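Local coordinates for protein polysaccharide Lyase Family 6 (Bacteroides cellulosilyticus, PDB 6QPS) that probably cleaves mannuronic acid-rich alginate as a calcium-binding polysaccharide lyase of family 6, folded as a parallel beta-helix, at residues Gly177-Leu185 with Gly211-Ser222. Sequence-based numbering, arbitrary orientation.
Sequences GGLVLQVWL and GAEIIRIGHSWS. With CA (calcium ion), chain C; ACT (acetate ion), chain D.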
# COMPACT_ATOMS: atom_id res chain seq x y z
N GLY A 177 -6.54 2.58 15.59
CA GLY A 177 -5.21 2.83 15.08
C GLY A 177 -4.46 1.57 14.72
O GLY A 177 -4.70 0.50 15.31
N GLY A 178 -3.53 1.69 13.77
CA GLY A 178 -2.70 0.58 13.34
C GLY A 178 -2.84 0.24 11.88
O GLY A 178 -3.80 0.62 11.23
N LEU A 179 -1.87 -0.52 11.38
CA LEU A 179 -1.81 -0.88 9.97
C LEU A 179 -2.85 -1.93 9.58
O LEU A 179 -3.14 -2.85 10.34
CB LEU A 179 -0.42 -1.44 9.68
CG LEU A 179 0.62 -0.46 9.11
CD1 LEU A 179 0.23 -0.10 7.65
CD2 LEU A 179 0.83 0.75 9.98
N VAL A 180 -3.36 -1.82 8.35
CA VAL A 180 -4.03 -2.96 7.73
C VAL A 180 -2.99 -4.04 7.41
O VAL A 180 -3.16 -5.22 7.77
CB VAL A 180 -4.85 -2.54 6.48
CG1 VAL A 180 -5.35 -3.75 5.72
CG2 VAL A 180 -6.01 -1.64 6.89
N LEU A 181 -1.90 -3.66 6.76
CA LEU A 181 -0.89 -4.60 6.28
C LEU A 181 0.51 -4.01 6.48
O LEU A 181 0.90 -3.06 5.79
CB LEU A 181 -1.15 -4.95 4.82
CG LEU A 181 -0.21 -5.90 4.10
CD1 LEU A 181 -0.05 -7.17 4.83
CD2 LEU A 181 -0.73 -6.18 2.68
N GLN A 182 1.25 -4.60 7.42
CA GLN A 182 2.64 -4.24 7.66
C GLN A 182 3.58 -5.29 7.09
O GLN A 182 3.41 -6.49 7.36
CB GLN A 182 2.89 -4.15 9.17
CG GLN A 182 4.35 -3.95 9.58
CD GLN A 182 4.85 -2.54 9.32
OE1 GLN A 182 4.23 -1.57 9.74
NE2 GLN A 182 5.98 -2.42 8.63
N VAL A 183 4.58 -4.85 6.35
CA VAL A 183 5.70 -5.69 5.94
C VAL A 183 6.82 -5.46 6.96
O VAL A 183 7.44 -4.39 6.98
CB VAL A 183 6.14 -5.39 4.50
CG1 VAL A 183 7.27 -6.34 4.11
CG2 VAL A 183 4.96 -5.52 3.53
N TRP A 184 7.07 -6.47 7.80
CA TRP A 184 8.09 -6.37 8.83
C TRP A 184 9.43 -6.83 8.30
O TRP A 184 9.54 -7.92 7.74
CB TRP A 184 7.74 -7.32 9.97
CG TRP A 184 6.53 -6.94 10.78
CD1 TRP A 184 5.25 -7.35 10.57
CD2 TRP A 184 6.49 -6.12 11.96
NE1 TRP A 184 4.41 -6.83 11.54
CE2 TRP A 184 5.15 -6.09 12.41
CE3 TRP A 184 7.46 -5.42 12.69
CZ2 TRP A 184 4.76 -5.37 13.53
CZ3 TRP A 184 7.07 -4.72 13.82
CH2 TRP A 184 5.72 -4.68 14.21
N LEU A 185 10.45 -6.00 8.49
CA LEU A 185 11.81 -6.32 8.09
C LEU A 185 12.72 -6.33 9.31
O LEU A 185 12.53 -5.57 10.28
CB LEU A 185 12.35 -5.28 7.12
CG LEU A 185 11.44 -4.87 5.98
CD1 LEU A 185 12.10 -3.71 5.19
CD2 LEU A 185 11.12 -6.00 5.04
N GLY A 211 -0.69 7.16 12.16
CA GLY A 211 -0.76 5.75 12.43
C GLY A 211 -1.99 5.04 11.92
O GLY A 211 -2.43 4.07 12.55
N ALA A 212 -2.53 5.45 10.76
CA ALA A 212 -3.71 4.84 10.17
C ALA A 212 -3.44 4.48 8.71
O ALA A 212 -4.35 4.50 7.87
CB ALA A 212 -4.95 5.72 10.36
N GLU A 213 -2.18 4.16 8.38
CA GLU A 213 -1.80 3.77 7.03
C GLU A 213 -2.51 2.46 6.64
O GLU A 213 -2.88 1.64 7.49
CB GLU A 213 -0.29 3.54 6.98
CG GLU A 213 0.58 4.76 7.34
CD GLU A 213 0.94 4.90 8.83
OE1 GLU A 213 0.34 4.21 9.69
OE2 GLU A 213 1.84 5.75 9.14
N ILE A 214 -2.65 2.24 5.33
CA ILE A 214 -3.13 0.95 4.84
C ILE A 214 -1.98 -0.04 4.71
O ILE A 214 -2.05 -1.15 5.26
CB ILE A 214 -3.87 1.12 3.50
CG1 ILE A 214 -5.02 2.13 3.58
CG2 ILE A 214 -4.43 -0.23 3.01
CD1 ILE A 214 -6.07 1.85 4.64
N ILE A 215 -0.91 0.32 3.99
CA ILE A 215 0.28 -0.52 3.86
C ILE A 215 1.50 0.27 4.30
O ILE A 215 1.68 1.43 3.90
CB ILE A 215 0.48 -1.00 2.41
CG1 ILE A 215 -0.71 -1.79 1.87
CG2 ILE A 215 1.78 -1.83 2.26
CD1 ILE A 215 -0.59 -2.21 0.42
N ARG A 216 2.38 -0.38 5.06
CA ARG A 216 3.69 0.17 5.42
C ARG A 216 4.73 -0.90 5.08
O ARG A 216 4.61 -2.05 5.52
CB ARG A 216 3.80 0.57 6.89
CG ARG A 216 5.11 1.31 7.21
CD ARG A 216 5.32 1.33 8.72
NE ARG A 216 4.48 2.27 9.45
CZ ARG A 216 3.96 2.05 10.65
NH1 ARG A 216 4.09 0.88 11.25
NH2 ARG A 216 3.27 3.00 11.25
N ILE A 217 5.71 -0.54 4.27
CA ILE A 217 6.74 -1.48 3.82
C ILE A 217 8.04 -1.16 4.55
O ILE A 217 8.80 -0.29 4.14
CB ILE A 217 6.94 -1.48 2.30
CG1 ILE A 217 5.60 -1.52 1.55
CG2 ILE A 217 7.84 -2.71 1.90
CD1 ILE A 217 5.77 -1.49 0.02
N GLY A 218 8.32 -1.89 5.64
CA GLY A 218 9.44 -1.58 6.50
C GLY A 218 9.12 -0.55 7.56
O GLY A 218 7.96 -0.22 7.81
N HIS A 219 10.19 -0.06 8.20
CA HIS A 219 10.15 1.00 9.21
C HIS A 219 11.37 1.90 9.03
O HIS A 219 12.34 1.53 8.36
CB HIS A 219 10.24 0.43 10.64
CG HIS A 219 9.06 -0.36 11.10
ND1 HIS A 219 8.88 -1.69 10.80
CD2 HIS A 219 8.05 -0.03 11.95
CE1 HIS A 219 7.78 -2.13 11.39
NE2 HIS A 219 7.25 -1.14 12.10
N SER A 220 11.36 3.07 9.68
CA SER A 220 12.54 3.93 9.68
C SER A 220 13.81 3.12 9.94
O SER A 220 14.83 3.28 9.24
CB SER A 220 12.39 5.02 10.74
OG SER A 220 12.21 4.44 12.01
N TRP A 221 13.79 2.29 11.00
CA TRP A 221 14.99 1.59 11.45
C TRP A 221 15.45 0.50 10.49
O TRP A 221 16.64 0.15 10.54
CB TRP A 221 14.83 1.05 12.89
CG TRP A 221 13.49 0.46 13.21
CD1 TRP A 221 12.42 1.11 13.76
CD2 TRP A 221 13.08 -0.90 13.02
NE1 TRP A 221 11.37 0.25 13.90
CE2 TRP A 221 11.75 -0.99 13.47
CE3 TRP A 221 13.71 -2.05 12.53
CZ2 TRP A 221 11.03 -2.18 13.42
CZ3 TRP A 221 12.98 -3.24 12.49
CH2 TRP A 221 11.66 -3.29 12.94
N SER A 222 14.59 -0.03 9.62
CA SER A 222 14.96 -1.01 8.60
C SER A 222 15.01 -0.41 7.20
O SER A 222 15.16 -1.15 6.22
CB SER A 222 13.99 -2.18 8.63
OG SER A 222 12.65 -1.71 8.46
CA CA C . 1.69 8.05 8.66
C ACT D . 8.77 3.93 11.91
O ACT D . 8.78 3.97 10.68
OXT ACT D . 9.73 3.90 12.71
CH3 ACT D . 7.39 3.98 12.55
O HOH W 1 10.71 -3.32 9.60
O HOH W 2 3.94 8.20 9.60
O HOH W 3 1.92 10.44 8.09
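Gln-182 and Arg-216 are paired on neighbouring parallel strands, and their side chains cross on the face that also carries the calcium site. Arg-216 NH1 donates to Gln-182 OE1 at 2.9 Å, with the amide and guanidinium planes 37° apart. Tyr-155 OH is a second partner of NH1. The Gln-182 chain bends at chi2 (75°), which turns its amide across toward strand 215-218, where NE2 bonds Gly-218 O at 3.1 Å. NE2 also bonds Val-183 O at 3.0 Å. Leu-179 CD2 lies 3.3 Å above the centre of the guanidinium. An acetate, probably from the crystallisation liquor, has its methyl over the opposite face. Glu-213 OE1 adds only a charge contact to Arg-216, while its OE2 binds calcium at 2.4 Å with Asn-210, Glu-242 and Glu-244. A leucine in place of Gln-182 would probably leave Arg-216 NH1 without its amide partner and Gly-218 O without its side-chain donor.

The other face is tightly packed and apolar: Leu-181, Val-183, Ile-215 and Ile-217 point inward, and Val-183 CB lies 4.1 Å from Ile-217 CG2. Toward Trp-221 the contact is looser and more exposed. There Trp-184 and His-219 meet obliquely, and a water joins Leu-185 N, His-219 ND1 and Ser-222 OG.

These are equivalent strands of successive rungs of the parallel beta-helix: strand 181-183 lies between strands 155-159 and 215-218, and strand 244-249 follows.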